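Local coordinates for protein cytochrome P450 monooxygenase (Rhodococcus sp. ECU0066, PDB 6KBH) that probably works as a self-sufficient monooxygenase, passing electrons from flavin mononucleotide through a [2Fe-2S] cluster to a P450 heme held in the same chain, at residues A[172-177]-A[438-443]; A[297-302]-A[417-422]; A[702-707]-A[781-786]; A[719-724]-A[770-775]. All blocks are in the same frame, centred on the assembly; numbering follows the deposited sequence.

Contact 1 (A[172-177]-A[438-443]); sequences HVDLVD and HVWVRW
The carboxylate of D174 reaches across to the start of 438-443 and takes two bonds there. V439 N meets OD1 at 2.8 Å, nearly in line with the C-O bond, while the ring nitrogen H438 ND1 gives a weak bond to OD2 at 3.1 Å, with carboxylate and ring planes almost perpendicular. D177 N also binds OD2, from above the carboxylate plane, which makes D174 the N-cap of helix 175-180. Its CG lies anti to the backbone N (chi1 172°), which carries the carboxylate to H438. D174 CB lies over the six-membered ring of W440, 3.4 Å from the centroid, as a CH-pi contact. H172 lies near the same indole, almost parallel to it but slid well aside.

Behind these groups, the strands run antiparallel. V173 N and V441 O pair at 3.2 Å, V441 N and V173 O at 3.1 Å, and L175 N bonds V439 O just as the strand gives way to helix. On the opposite face V173 CG1 lies 3.5 Å from V441 CG2 and at the edge of the W443 ring; L175, from the first helical turn, packs on V441. Beta-branched valines suit this extended chain, and helix 284-300 covers L175, V439 and V441. H438 sits with its ring edge between the carboxylates of D174 and D177, the latter contact no hydrogen bond, and would probably ease their repulsion.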
loop_
_atom_site.group_PDB
_atom_site.type_symbol
_atom_site.label_atom_id
_atom_site.label_comp_id
_atom_site.label_asym_id
_atom_site.label_seq_id
_atom_site.Cartn_x
_atom_site.Cartn_y
_atom_site.Cartn_z
ATOM N N HIS A 172 26.258 11.550 17.290
ATOM C CA HIS A 172 26.718 12.157 16.048
ATOM C C HIS A 172 27.105 11.047 15.082
ATOM O O HIS A 172 27.919 10.184 15.427
ATOM C CB HIS A 172 27.902 13.092 16.328
ATOM C CG HIS A 172 28.777 13.346 15.140
ATOM N ND1 HIS A 172 29.889 12.582 14.858
ATOM C CD2 HIS A 172 28.717 14.294 14.175
ATOM C CE1 HIS A 172 30.469 13.041 13.763
ATOM N NE2 HIS A 172 29.778 14.079 13.329
ATOM N N VAL A 173 26.526 11.069 13.881
ATOM C CA VAL A 173 26.759 10.016 12.897
ATOM C C VAL A 173 26.340 10.543 11.536
ATOM O O VAL A 173 25.431 11.370 11.429
ATOM C CB VAL A 173 25.987 8.722 13.270
ATOM C CG1 VAL A 173 24.521 9.019 13.476
ATOM C CG2 VAL A 173 26.150 7.649 12.204
ATOM N N ASP A 174 27.022 10.080 10.489
ATOM C CA ASP A 174 26.468 10.131 9.142
ATOM C C ASP A 174 25.626 8.882 8.959
ATOM O O ASP A 174 26.162 7.776 8.838
ATOM C CB ASP A 174 27.542 10.200 8.064
ATOM C CG ASP A 174 26.956 10.052 6.672
ATOM O OD1 ASP A 174 25.966 10.757 6.382
ATOM O OD2 ASP A 174 27.469 9.237 5.876
ATOM N N LEU A 175 24.308 9.059 8.943
ATOM C CA LEU A 175 23.422 7.917 8.776
ATOM C C LEU A 175 23.740 7.157 7.491
ATOM O O LEU A 175 23.790 5.922 7.495
ATOM C CB LEU A 175 21.968 8.390 8.800
ATOM C CG LEU A 175 21.429 9.039 10.079
ATOM C CD1 LEU A 175 19.998 9.520 9.896
ATOM C CD2 LEU A 175 21.529 8.086 11.261
ATOM N N VAL A 176 24.029 7.884 6.405
ATOM C CA VAL A 176 24.222 7.260 5.093
ATOM C C VAL A 176 25.335 6.219 5.149
ATOM O O VAL A 176 25.103 5.025 4.930
ATOM C CB VAL A 176 24.516 8.327 4.022
ATOM C CG1 VAL A 176 24.856 7.665 2.690
ATOM C CG2 VAL A 176 23.336 9.268 3.861
ATOM N N ASP A 177 26.558 6.655 5.458
ATOM C CA ASP A 177 27.709 5.765 5.341
ATOM C C ASP A 177 27.672 4.655 6.382
ATOM O O ASP A 177 28.009 3.504 6.081
ATOM C CB ASP A 177 29.009 6.558 5.466
ATOM C CG ASP A 177 29.415 7.215 4.165
ATOM O OD1 ASP A 177 29.113 6.651 3.091
ATOM O OD2 ASP A 177 30.040 8.293 4.221
ATOM N N HIS A 438 25.543 12.302 2.137
ATOM C CA HIS A 438 25.574 12.186 3.584
ATOM C C HIS A 438 24.352 12.871 4.173
ATOM O O HIS A 438 23.831 13.838 3.613
ATOM C CB HIS A 438 26.834 12.816 4.189
ATOM C CG HIS A 438 28.107 12.339 3.568
ATOM N ND1 HIS A 438 28.512 11.024 3.619
ATOM C CD2 HIS A 438 29.062 13.003 2.874
ATOM C CE1 HIS A 438 29.664 10.896 2.986
ATOM N NE2 HIS A 438 30.021 12.082 2.525
ATOM N N VAL A 439 23.905 12.354 5.312
ATOM C CA VAL A 439 22.995 13.067 6.196
ATOM C C VAL A 439 23.616 13.017 7.590
ATOM O O VAL A 439 23.928 11.935 8.102
ATOM C CB VAL A 439 21.558 12.498 6.148
ATOM C CG1 VAL A 439 21.340 11.329 7.081
ATOM C CG2 VAL A 439 20.538 13.589 6.417
ATOM N N TRP A 440 23.906 14.188 8.148
ATOM C CA TRP A 440 24.632 14.299 9.406
ATOM C C TRP A 440 23.641 14.656 10.503
ATOM O O TRP A 440 22.929 15.661 10.401
ATOM C CB TRP A 440 25.743 15.344 9.310
ATOM C CG TRP A 440 26.871 14.947 8.396
ATOM C CD1 TRP A 440 27.084 15.381 7.119
ATOM C CD2 TRP A 440 27.939 14.033 8.691
ATOM N NE1 TRP A 440 28.214 14.796 6.601
ATOM C CE2 TRP A 440 28.758 13.966 7.544
ATOM C CE3 TRP A 440 28.280 13.268 9.810
ATOM C CZ2 TRP A 440 29.897 13.162 7.487
ATOM C CZ3 TRP A 440 29.415 12.473 9.751
ATOM C CH2 TRP A 440 30.207 12.425 8.597
ATOM N N VAL A 441 23.593 13.834 11.546
ATOM C CA VAL A 441 22.581 13.960 12.585
ATOM C C VAL A 441 23.252 13.975 13.950
ATOM O O VAL A 441 24.192 13.213 14.208
ATOM C CB VAL A 441 21.537 12.827 12.500
ATOM C CG1 VAL A 441 20.750 12.935 11.206
ATOM C CG2 VAL A 441 22.210 11.479 12.592
ATOM N N ARG A 442 22.772 14.859 14.814
ATOM C CA ARG A 442 23.172 14.927 16.209
ATOM C C ARG A 442 22.031 14.436 17.091
ATOM O O ARG A 442 20.866 14.419 16.685
ATOM C CB ARG A 442 23.553 16.359 16.600
ATOM C CG ARG A 442 22.337 17.253 16.728
ATOM C CD ARG A 442 22.585 18.554 17.472
ATOM N NE ARG A 442 23.752 19.277 16.989
ATOM C CZ ARG A 442 23.711 20.523 16.528
ATOM N NH1 ARG A 442 22.556 21.175 16.478
ATOM N NH2 ARG A 442 24.820 21.114 16.110
ATOM N N TRP A 443 22.383 14.025 18.306
ATOM C CA TRP A 443 21.402 13.744 19.348
ATOM C C TRP A 443 22.119 13.741 20.690
ATOM O O TRP A 443 23.350 13.726 20.758
ATOM C CB TRP A 443 20.667 12.418 19.111
ATOM C CG TRP A 443 21.494 11.199 19.367
ATOM C CD1 TRP A 443 21.579 10.486 20.529
ATOM C CD2 TRP A 443 22.350 10.542 18.432
ATOM N NE1 TRP A 443 22.441 9.428 20.373
ATOM C CE2 TRP A 443 22.925 9.440 19.091
ATOM C CE3 TRP A 443 22.689 10.782 17.099
ATOM C CZ2 TRP A 443 23.821 8.585 18.462
ATOM C CZ3 TRP A 443 23.573 9.933 16.481
ATOM C CH2 TRP A 443 24.131 8.847 17.158
#

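Contact 2 (A[297-302]-A[417-422]); sequences LLLEHR and MELVPD
The small antiparallel sheet of the P450 fold, whose edge strand 418-419 follows helix 396-413, packs here on the end of helix 284-300, the second half of the long helix that P450 nomenclature letters I. L299 and L419 carry the meeting. L299 CB lies 3.6 Å from L419 CG, the two branched chains crossing at a slant, and L299 CD1 reaches on to M417 SD at 4.2 Å. L299 holds its CG anti to its carbonyl carbon (chi1 -60°), which turns the branch toward the strand, where V441 also covers CD1 while CD2 lies by the M417 carbonyl. Leucine suits both sites, bridging helix and strand without any polar end to bury. A serine in place of L419 would probably open a gap beside L299 CB and leave that helix side chain less firmly covered.

Beyond the helix end, R302 stretches out and turns the edge of its guanidinium to the carbonyl of M417; the modelled NH1 separation is too short to be trusted. The carboxylate of E418 stands well out of the guanidinium plane and pairs instead with R442. E300 likewise commits its charge to R296, so what it offers the strand is aliphatic: its CG lies 4.3 Å from L419 CD1.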
loop_
_atom_site.group_PDB
_atom_site.type_symbol
_atom_site.label_atom_id
_atom_site.label_comp_id
_atom_site.label_asym_id
_atom_site.label_seq_id
_atom_site.Cartn_x
_atom_site.Cartn_y
_atom_site.Cartn_z
ATOM N N LEU A 297 14.142 14.444 4.639
ATOM C CA LEU A 297 12.848 15.103 4.476
ATOM C C LEU A 297 12.114 15.233 5.805
ATOM O O LEU A 297 11.475 16.257 6.072
ATOM C CB LEU A 297 12.002 14.328 3.469
ATOM C CG LEU A 297 10.520 14.687 3.365
ATOM C CD1 LEU A 297 10.347 16.112 2.878
ATOM C CD2 LEU A 297 9.805 13.711 2.445
ATOM N N LEU A 298 12.185 14.200 6.649
ATOM C CA LEU A 298 11.485 14.240 7.929
ATOM C C LEU A 298 12.154 15.208 8.896
ATOM O O LEU A 298 11.492 16.075 9.474
ATOM C CB LEU A 298 11.417 12.841 8.536
ATOM C CG LEU A 298 10.255 11.970 8.067
ATOM C CD1 LEU A 298 10.500 10.540 8.476
ATOM C CD2 LEU A 298 8.943 12.477 8.641
ATOM N N LEU A 299 13.468 15.077 9.086
ATOM C CA LEU A 299 14.165 15.957 10.017
ATOM C C LEU A 299 14.128 17.421 9.591
ATOM O O LEU A 299 14.561 18.281 10.368
ATOM C CB LEU A 299 15.610 15.489 10.183
ATOM C CG LEU A 299 15.761 14.070 10.734
ATOM C CD1 LEU A 299 17.225 13.678 10.818
ATOM C CD2 LEU A 299 15.081 13.940 12.091
ATOM N N GLU A 300 13.626 17.724 8.390
ATOM C CA GLU A 300 13.420 19.111 7.983
ATOM C C GLU A 300 12.125 19.672 8.555
ATOM O O GLU A 300 12.104 20.803 9.055
ATOM C CB GLU A 300 13.420 19.218 6.459
ATOM C CG GLU A 300 14.804 19.177 5.836
ATOM C CD GLU A 300 14.775 19.449 4.347
ATOM O OE1 GLU A 300 13.675 19.400 3.754
ATOM O OE2 GLU A 300 15.849 19.722 3.771
ATOM N N HIS A 301 11.036 18.907 8.478
ATOM C CA HIS A 301 9.791 19.222 9.178
ATOM C C HIS A 301 9.794 18.382 10.451
ATOM O O HIS A 301 9.354 17.235 10.453
ATOM C CB HIS A 301 8.560 18.910 8.329
ATOM C CG HIS A 301 8.662 19.335 6.896
ATOM N ND1 HIS A 301 9.352 18.609 5.949
ATOM C CD2 HIS A 301 8.118 20.388 6.240
ATOM C CE1 HIS A 301 9.247 19.208 4.776
ATOM N NE2 HIS A 301 8.503 20.290 4.926
ATOM N N ARG A 302 10.295 18.943 11.550
ATOM C CA ARG A 302 10.464 18.102 12.729
ATOM C C ARG A 302 9.162 17.859 13.487
ATOM O O ARG A 302 9.096 16.914 14.282
ATOM C CB ARG A 302 11.508 18.687 13.682
ATOM C CG ARG A 302 12.153 17.598 14.529
ATOM C CD ARG A 302 12.863 18.121 15.756
ATOM N NE ARG A 302 13.052 17.050 16.732
ATOM C CZ ARG A 302 14.151 16.310 16.817
ATOM N NH1 ARG A 302 15.146 16.519 15.973
ATOM N NH2 ARG A 302 14.251 15.354 17.732
ATOM N N MET A 417 16.906 13.083 17.929
ATOM C CA MET A 417 17.898 13.284 16.886
ATOM C C MET A 417 17.481 14.434 15.980
ATOM O O MET A 417 16.311 14.551 15.605
ATOM C CB MET A 417 18.063 12.000 16.074
ATOM C CG MET A 417 18.804 12.155 14.763
ATOM S SD MET A 417 18.413 10.829 13.603
ATOM C CE MET A 417 19.284 9.455 14.351
ATOM N N GLU A 418 18.439 15.291 15.630
ATOM C CA GLU A 418 18.168 16.385 14.707
ATOM C C GLU A 418 19.311 16.510 13.711
ATOM O O GLU A 418 20.400 15.965 13.903
ATOM C CB GLU A 418 17.952 17.724 15.431
ATOM C CG GLU A 418 19.162 18.265 16.159
ATOM C CD GLU A 418 18.880 19.574 16.874
ATOM O OE1 GLU A 418 17.729 20.055 16.808
ATOM O OE2 GLU A 418 19.811 20.123 17.502
ATOM N N LEU A 419 19.034 17.241 12.637
ATOM C CA LEU A 419 20.034 17.484 11.609
ATOM C C LEU A 419 21.057 18.504 12.086
ATOM O O LEU A 419 20.711 19.503 12.724
ATOM C CB LEU A 419 19.365 17.986 10.328
ATOM C CG LEU A 419 18.778 16.952 9.371
ATOM C CD1 LEU A 419 17.957 17.637 8.288
ATOM C CD2 LEU A 419 19.885 16.124 8.764
ATOM N N VAL A 420 22.324 18.243 11.781
ATOM C CA VAL A 420 23.380 19.235 11.965
ATOM C C VAL A 420 23.005 20.462 11.143
ATOM O O VAL A 420 22.875 20.364 9.914
ATOM C CB VAL A 420 24.754 18.679 11.553
ATOM C CG1 VAL A 420 25.790 19.790 11.530
ATOM C CG2 VAL A 420 25.176 17.559 12.496
ATOM N N PRO A 421 22.796 21.620 11.764
ATOM C CA PRO A 421 22.338 22.794 11.011
ATOM C C PRO A 421 23.416 23.308 10.068
ATOM O O PRO A 421 24.574 22.887 10.101
ATOM C CB PRO A 421 22.014 23.819 12.104
ATOM C CG PRO A 421 21.881 23.009 13.371
ATOM C CD PRO A 421 22.848 21.879 13.212
ATOM N N ASP A 422 23.003 24.253 9.219
ATOM C CA ASP A 422 23.866 24.833 8.187
ATOM C C ASP A 422 24.583 23.746 7.389
ATOM O O ASP A 422 25.778 23.839 7.096
ATOM C CB ASP A 422 24.870 25.817 8.794
ATOM C CG ASP A 422 24.204 27.064 9.348
ATOM O OD1 ASP A 422 22.982 27.223 9.162
ATOM O OD2 ASP A 422 24.910 27.893 9.963
#

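Contact 3 (A[702-707]-A[781-786]); sequences DVVLKD and KLTLQL
The carbonyl oxygen L782 O receives V704 N at 3.1 Å in a nearly straight bond (164°), and the CA hydrogen of V703 leans on the same oxygen. From here the parallel pairing runs on in regular steps: L784 N bonds V704 O at 3.2 Å and K706 N bonds L784 O at 3.3 Å, while at the other end the bond from L782 N to D702 O is weak. The strand directions are turned 22° from each other.

One face of the pair is apolar. V703 CG2 touches L784 CD1 at 3.6 Å, the two chains slanting across each other, and L705 CD2 lies 3.7 Å from L786 CB, side by side and pointing the same way. An inverse gamma turn centred on Q785 bends the last residues round, so that L786 faces L705. On the other face V704 CG1 rests alongside T783, 3.5 Å from OG1, and just past the strand K706 lays its CB against T783 CG2 at 4.0 Å. Threonine and valine, both beta-branched, suit the extended backbone of a strand, whereas L784 and L786 pack on strand 744-747, and L705 on I710 and I729.

At the C-terminal end of the pair D707 sets its carboxylate against the aliphatic CG of Q785. The terminal carboxylate of L786 bonds S708 OG, while D707 itself touches Y388, a heme-binding residue, and bonds R89 through its carbonyl, so the tip meets the P450 part. A first strand lying between its hairpin partner 710-714 and a parallel C-terminal strand is characteristic of the beta-grasp fold of plant-type [2Fe-2S] ferredoxins.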
loop_
_atom_site.group_PDB
_atom_site.type_symbol
_atom_site.label_atom_id
_atom_site.label_comp_id
_atom_site.label_asym_id
_atom_site.label_seq_id
_atom_site.Cartn_x
_atom_site.Cartn_y
_atom_site.Cartn_z
ATOM N N ASP A 702 -10.343 -14.322 -17.019
ATOM C CA ASP A 702 -9.310 -13.301 -17.077
ATOM C C ASP A 702 -9.858 -11.990 -16.531
ATOM O O ASP A 702 -11.005 -11.629 -16.801
ATOM C CB ASP A 702 -8.815 -13.095 -18.511
ATOM C CG ASP A 702 -7.637 -13.982 -18.854
ATOM O OD1 ASP A 702 -6.951 -14.443 -17.918
ATOM O OD2 ASP A 702 -7.392 -14.209 -20.059
ATOM N N VAL A 703 -9.038 -11.281 -15.760
ATOM C CA VAL A 703 -9.345 -9.921 -15.336
ATOM C C VAL A 703 -8.222 -9.009 -15.820
ATOM O O VAL A 703 -7.044 -9.268 -15.549
ATOM C CB VAL A 703 -9.553 -9.824 -13.810
ATOM C CG1 VAL A 703 -8.436 -10.505 -13.047
ATOM C CG2 VAL A 703 -9.680 -8.378 -13.386
ATOM N N VAL A 704 -8.584 -7.957 -16.554
ATOM C CA VAL A 704 -7.620 -7.015 -17.117
ATOM C C VAL A 704 -7.676 -5.716 -16.335
ATOM O O VAL A 704 -8.758 -5.229 -15.982
ATOM C CB VAL A 704 -7.857 -6.749 -18.619
ATOM C CG1 VAL A 704 -9.081 -5.814 -18.845
ATOM C CG2 VAL A 704 -6.573 -6.163 -19.242
ATOM N N LEU A 705 -6.509 -5.147 -16.085
ATOM C CA LEU A 705 -6.385 -3.924 -15.309
ATOM C C LEU A 705 -6.077 -2.792 -16.275
ATOM O O LEU A 705 -4.953 -2.680 -16.776
ATOM C CB LEU A 705 -5.304 -4.089 -14.253
ATOM C CG LEU A 705 -5.488 -5.443 -13.584
ATOM C CD1 LEU A 705 -4.199 -5.844 -12.987
ATOM C CD2 LEU A 705 -6.583 -5.401 -12.530
ATOM N N LYS A 706 -7.085 -1.962 -16.540
ATOM C CA LYS A 706 -6.965 -0.975 -17.604
ATOM C C LYS A 706 -5.923 0.083 -17.266
ATOM O O LYS A 706 -5.081 0.424 -18.104
ATOM C CB LYS A 706 -8.319 -0.324 -17.882
ATOM C CG LYS A 706 -8.246 0.708 -18.998
ATOM C CD LYS A 706 -9.574 1.392 -19.252
ATOM C CE LYS A 706 -10.507 0.501 -20.054
ATOM N NZ LYS A 706 -10.005 0.273 -21.437
ATOM N N ASP A 707 -5.969 0.625 -16.046
ATOM C CA ASP A 707 -5.002 1.651 -15.670
ATOM C C ASP A 707 -3.580 1.109 -15.713
ATOM O O ASP A 707 -2.665 1.784 -16.199
ATOM C CB ASP A 707 -5.317 2.197 -14.279
ATOM C CG ASP A 707 -6.754 2.643 -14.136
ATOM O OD1 ASP A 707 -7.434 2.842 -15.168
ATOM O OD2 ASP A 707 -7.200 2.800 -12.982
ATOM N N LYS A 781 -14.492 -12.458 -18.853
ATOM C CA LYS A 781 -13.551 -11.409 -18.484
ATOM C C LYS A 781 -14.280 -10.238 -17.843
ATOM O O LYS A 781 -15.477 -10.027 -18.060
ATOM C CB LYS A 781 -12.740 -10.913 -19.688
ATOM C CG LYS A 781 -13.581 -10.489 -20.877
ATOM C CD LYS A 781 -12.738 -9.774 -21.925
ATOM C CE LYS A 781 -12.807 -8.262 -21.758
ATOM N NZ LYS A 781 -12.287 -7.544 -22.956
ATOM N N LEU A 782 -13.531 -9.485 -17.038
ATOM C CA LEU A 782 -13.974 -8.218 -16.476
ATOM C C LEU A 782 -12.838 -7.212 -16.561
ATOM O O LEU A 782 -11.660 -7.577 -16.526
ATOM C CB LEU A 782 -14.404 -8.328 -15.010
ATOM C CG LEU A 782 -15.772 -8.918 -14.716
ATOM C CD1 LEU A 782 -15.661 -10.369 -14.872
ATOM C CD2 LEU A 782 -16.168 -8.603 -13.312
ATOM N N THR A 783 -13.206 -5.941 -16.654
ATOM C CA THR A 783 -12.250 -4.845 -16.654
ATOM C C THR A 783 -12.408 -4.049 -15.365
ATOM O O THR A 783 -13.528 -3.684 -14.987
ATOM C CB THR A 783 -12.448 -3.945 -17.876
ATOM O OG1 THR A 783 -12.388 -4.736 -19.071
ATOM C CG2 THR A 783 -11.368 -2.881 -17.935
ATOM N N LEU A 784 -11.285 -3.789 -14.697
ATOM C CA LEU A 784 -11.257 -3.098 -13.416
ATOM C C LEU A 784 -10.386 -1.854 -13.506
ATOM O O LEU A 784 -9.352 -1.856 -14.187
ATOM C CB LEU A 784 -10.739 -4.030 -12.311
ATOM C CG LEU A 784 -11.641 -5.232 -12.041
ATOM C CD1 LEU A 784 -11.061 -6.139 -10.970
ATOM C CD2 LEU A 784 -12.991 -4.721 -11.632
ATOM N N GLN A 785 -10.814 -0.785 -12.825
ATOM C CA GLN A 785 -10.035 0.461 -12.789
ATOM C C GLN A 785 -8.881 0.259 -11.819
ATOM O O GLN A 785 -8.930 0.633 -10.642
ATOM C CB GLN A 785 -10.903 1.654 -12.384
ATOM C CG GLN A 785 -10.194 2.978 -12.583
ATOM C CD GLN A 785 -11.149 4.145 -12.755
ATOM O OE1 GLN A 785 -10.886 5.060 -13.540
ATOM N NE2 GLN A 785 -12.264 4.117 -12.030
ATOM N N LEU A 786 -7.819 -0.327 -12.342
ATOM C CA LEU A 786 -6.729 -0.766 -11.493
ATOM C C LEU A 786 -5.458 -0.891 -12.311
ATOM O O LEU A 786 -5.544 -1.118 -13.523
ATOM C CB LEU A 786 -7.096 -2.094 -10.838
ATOM C CG LEU A 786 -6.587 -2.373 -9.434
ATOM C CD1 LEU A 786 -6.932 -1.223 -8.508
ATOM C CD2 LEU A 786 -7.193 -3.668 -8.907
ATOM O OXT LEU A 786 -4.339 -0.760 -11.812
#

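Contact 4 (A[719-724]-A[770-775]); sequences TVLQAL and MMTCCS. With FES (Fe2/s2 (inorganic) cluster), chain D.
Polar bonds come first: L721 N, in the opening turn of helix 720-726 where amides have no carbonyl one turn back, points to T772 O at 2.8 Å, though the angle of 124° makes the bond weak. The same turn is closed by a capping box, with Q722 N bonding T719 OG1 at 2.9 Å and T719 N bonding Q722 OE1 at 2.8 Å. T719 holds OG1 between its backbone N and carbonyl carbon (chi1 73°), which aims the hydroxyl at Q722 N and turns the methyl CG2 to the carbonyl of C773. With an alanine here, Q722 N would probably lose its capping acceptor and the carbonyl of C773 its CG2 methyl cover.

Apolar contacts gather on one methyl. T772 CG2 is met by V720 CG1 at 3.6 Å, by L724 CD1 at 3.5 Å and by L721 CB, each side chain crossing it at about a right angle. L721 CD2 covers C773 CB at 3.8 Å, behind the ligating sulfur.

The metal bond is that of C773: its thiolate SG holds an iron of the [2Fe-2S] cluster, FE2, at 2.3 Å, with C743 sharing the coordination; C735 and C740 are the other cluster ligands. M771 CE lies 3.8 Å from the bridging sulfide S2.

Helix 720-726 thus packs on the turn after strand 769-771, with strand 744-747 against T772 and strand 710-714 against the helix at A723.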
loop_
_atom_site.group_PDB
_atom_site.type_symbol
_atom_site.label_atom_id
_atom_site.label_comp_id
_atom_site.label_asym_id
_atom_site.label_seq_id
_atom_site.Cartn_x
_atom_site.Cartn_y
_atom_site.Cartn_z
ATOM N N THR A 719 -9.355 -16.628 -5.674
ATOM C CA THR A 719 -10.131 -15.401 -5.616
ATOM C C THR A 719 -9.474 -14.323 -6.472
ATOM O O THR A 719 -8.277 -14.377 -6.772
ATOM C CB THR A 719 -10.263 -14.909 -4.174
ATOM O OG1 THR A 719 -9.011 -14.361 -3.737
ATOM C CG2 THR A 719 -10.660 -16.055 -3.253
ATOM N N VAL A 720 -10.279 -13.341 -6.883
ATOM C CA VAL A 720 -9.729 -12.181 -7.582
ATOM C C VAL A 720 -8.656 -11.517 -6.729
ATOM O O VAL A 720 -7.603 -11.106 -7.233
ATOM C CB VAL A 720 -10.855 -11.197 -7.955
ATOM C CG1 VAL A 720 -10.302 -9.795 -8.170
ATOM C CG2 VAL A 720 -11.591 -11.674 -9.197
ATOM N N LEU A 721 -8.896 -11.435 -5.418
ATOM C CA LEU A 721 -7.931 -10.824 -4.511
ATOM C C LEU A 721 -6.604 -11.569 -4.522
ATOM O O LEU A 721 -5.538 -10.947 -4.565
ATOM C CB LEU A 721 -8.511 -10.777 -3.099
ATOM C CG LEU A 721 -7.609 -10.309 -1.960
ATOM C CD1 LEU A 721 -7.173 -8.868 -2.174
ATOM C CD2 LEU A 721 -8.352 -10.460 -0.647
ATOM N N GLN A 722 -6.651 -12.903 -4.490
ATOM C CA GLN A 722 -5.419 -13.684 -4.469
ATOM C C GLN A 722 -4.602 -13.459 -5.736
ATOM O O GLN A 722 -3.369 -13.379 -5.683
ATOM C CB GLN A 722 -5.748 -15.166 -4.286
ATOM C CG GLN A 722 -6.032 -15.543 -2.840
ATOM C CD GLN A 722 -6.904 -16.777 -2.707
ATOM O OE1 GLN A 722 -7.481 -17.256 -3.684
ATOM N NE2 GLN A 722 -7.011 -17.294 -1.489
ATOM N N ALA A 723 -5.272 -13.339 -6.881
ATOM C CA ALA A 723 -4.556 -13.116 -8.132
ATOM C C ALA A 723 -3.898 -11.740 -8.159
ATOM O O ALA A 723 -2.798 -11.583 -8.705
ATOM C CB ALA A 723 -5.507 -13.285 -9.311
ATOM N N LEU A 724 -4.555 -10.732 -7.580
ATOM C CA LEU A 724 -3.980 -9.391 -7.556
ATOM C C LEU A 724 -2.717 -9.351 -6.704
ATOM O O LEU A 724 -1.692 -8.801 -7.124
ATOM C CB LEU A 724 -5.008 -8.380 -7.048
ATOM C CG LEU A 724 -6.223 -8.116 -7.941
ATOM C CD1 LEU A 724 -7.185 -7.178 -7.250
ATOM C CD2 LEU A 724 -5.812 -7.545 -9.288
ATOM N N MET A 770 -17.212 -4.010 -7.170
ATOM C CA MET A 770 -17.001 -5.424 -6.891
ATOM C C MET A 770 -16.141 -5.580 -5.645
ATOM O O MET A 770 -15.281 -4.742 -5.358
ATOM C CB MET A 770 -16.351 -6.131 -8.089
ATOM C CG MET A 770 -15.475 -7.324 -7.742
ATOM S SD MET A 770 -15.302 -8.496 -9.094
ATOM C CE MET A 770 -14.663 -7.426 -10.364
ATOM N N MET A 771 -16.385 -6.661 -4.908
ATOM C CA MET A 771 -15.597 -7.012 -3.732
ATOM C C MET A 771 -14.534 -8.031 -4.128
ATOM O O MET A 771 -14.857 -9.113 -4.629
ATOM C CB MET A 771 -16.494 -7.555 -2.624
ATOM C CG MET A 771 -17.637 -6.621 -2.289
ATOM S SD MET A 771 -17.131 -4.942 -1.892
ATOM C CE MET A 771 -16.041 -5.263 -0.520
ATOM N N THR A 772 -13.273 -7.682 -3.872
ATOM C CA THR A 772 -12.139 -8.375 -4.473
ATOM C C THR A 772 -11.979 -9.800 -3.953
ATOM O O THR A 772 -11.431 -10.655 -4.659
ATOM C CB THR A 772 -10.873 -7.559 -4.215
ATOM O OG1 THR A 772 -11.137 -6.184 -4.507
ATOM C CG2 THR A 772 -9.757 -8.018 -5.100
ATOM N N CYS A 773 -12.462 -10.083 -2.744
ATOM C CA CYS A 773 -12.120 -11.328 -2.067
ATOM C C CYS A 773 -13.082 -12.474 -2.354
ATOM O O CYS A 773 -12.668 -13.640 -2.295
ATOM C CB CYS A 773 -12.053 -11.099 -0.556
ATOM S SG CYS A 773 -13.644 -10.677 0.185
ATOM N N CYS A 774 -14.350 -12.190 -2.652
ATOM C CA CYS A 774 -15.329 -13.266 -2.777
ATOM C C CYS A 774 -16.130 -13.209 -4.075
ATOM O O CYS A 774 -16.532 -14.253 -4.600
ATOM C CB CYS A 774 -16.276 -13.250 -1.575
ATOM S SG CYS A 774 -17.126 -11.682 -1.301
ATOM N N SER A 775 -16.369 -12.012 -4.605
ATOM C CA SER A 775 -17.115 -11.889 -5.849
ATOM C C SER A 775 -16.269 -12.361 -7.032
ATOM O O SER A 775 -15.037 -12.407 -6.968
ATOM C CB SER A 775 -17.568 -10.445 -6.064
ATOM O OG SER A 775 -18.538 -10.066 -5.101
HETATM FE FE1 FES D . -13.834 -7.477 3.729
HETATM FE FE2 FES D . -13.480 -8.509 0.946
HETATM S S1 FES D . -12.174 -8.142 2.584
HETATM S S2 FES D . -15.138 -7.837 2.090
#

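Overall arrangement
Contacts 1 and 2 belong to the P450 part and meet in one three-stranded sheet, where 440-442 lies between 172-174 and 418-419; the salt bridge of R442 with E418 joins them. Contacts 3 and 4 lie in the ferredoxin part on the other side of the chain's centre, their centres about 43 to 46 Å from those of the first pair but only about 12 Å apart, with M770 packing on L782 and L784. Contacts 1 and 4 are buried, 2 and 3 partly so. Strand bonds dominate contacts 1 and 3, antiparallel and parallel respectively, whereas helix ends meeting apolar side chains define 2 and 4; contact 4 alone adds a metal ligand.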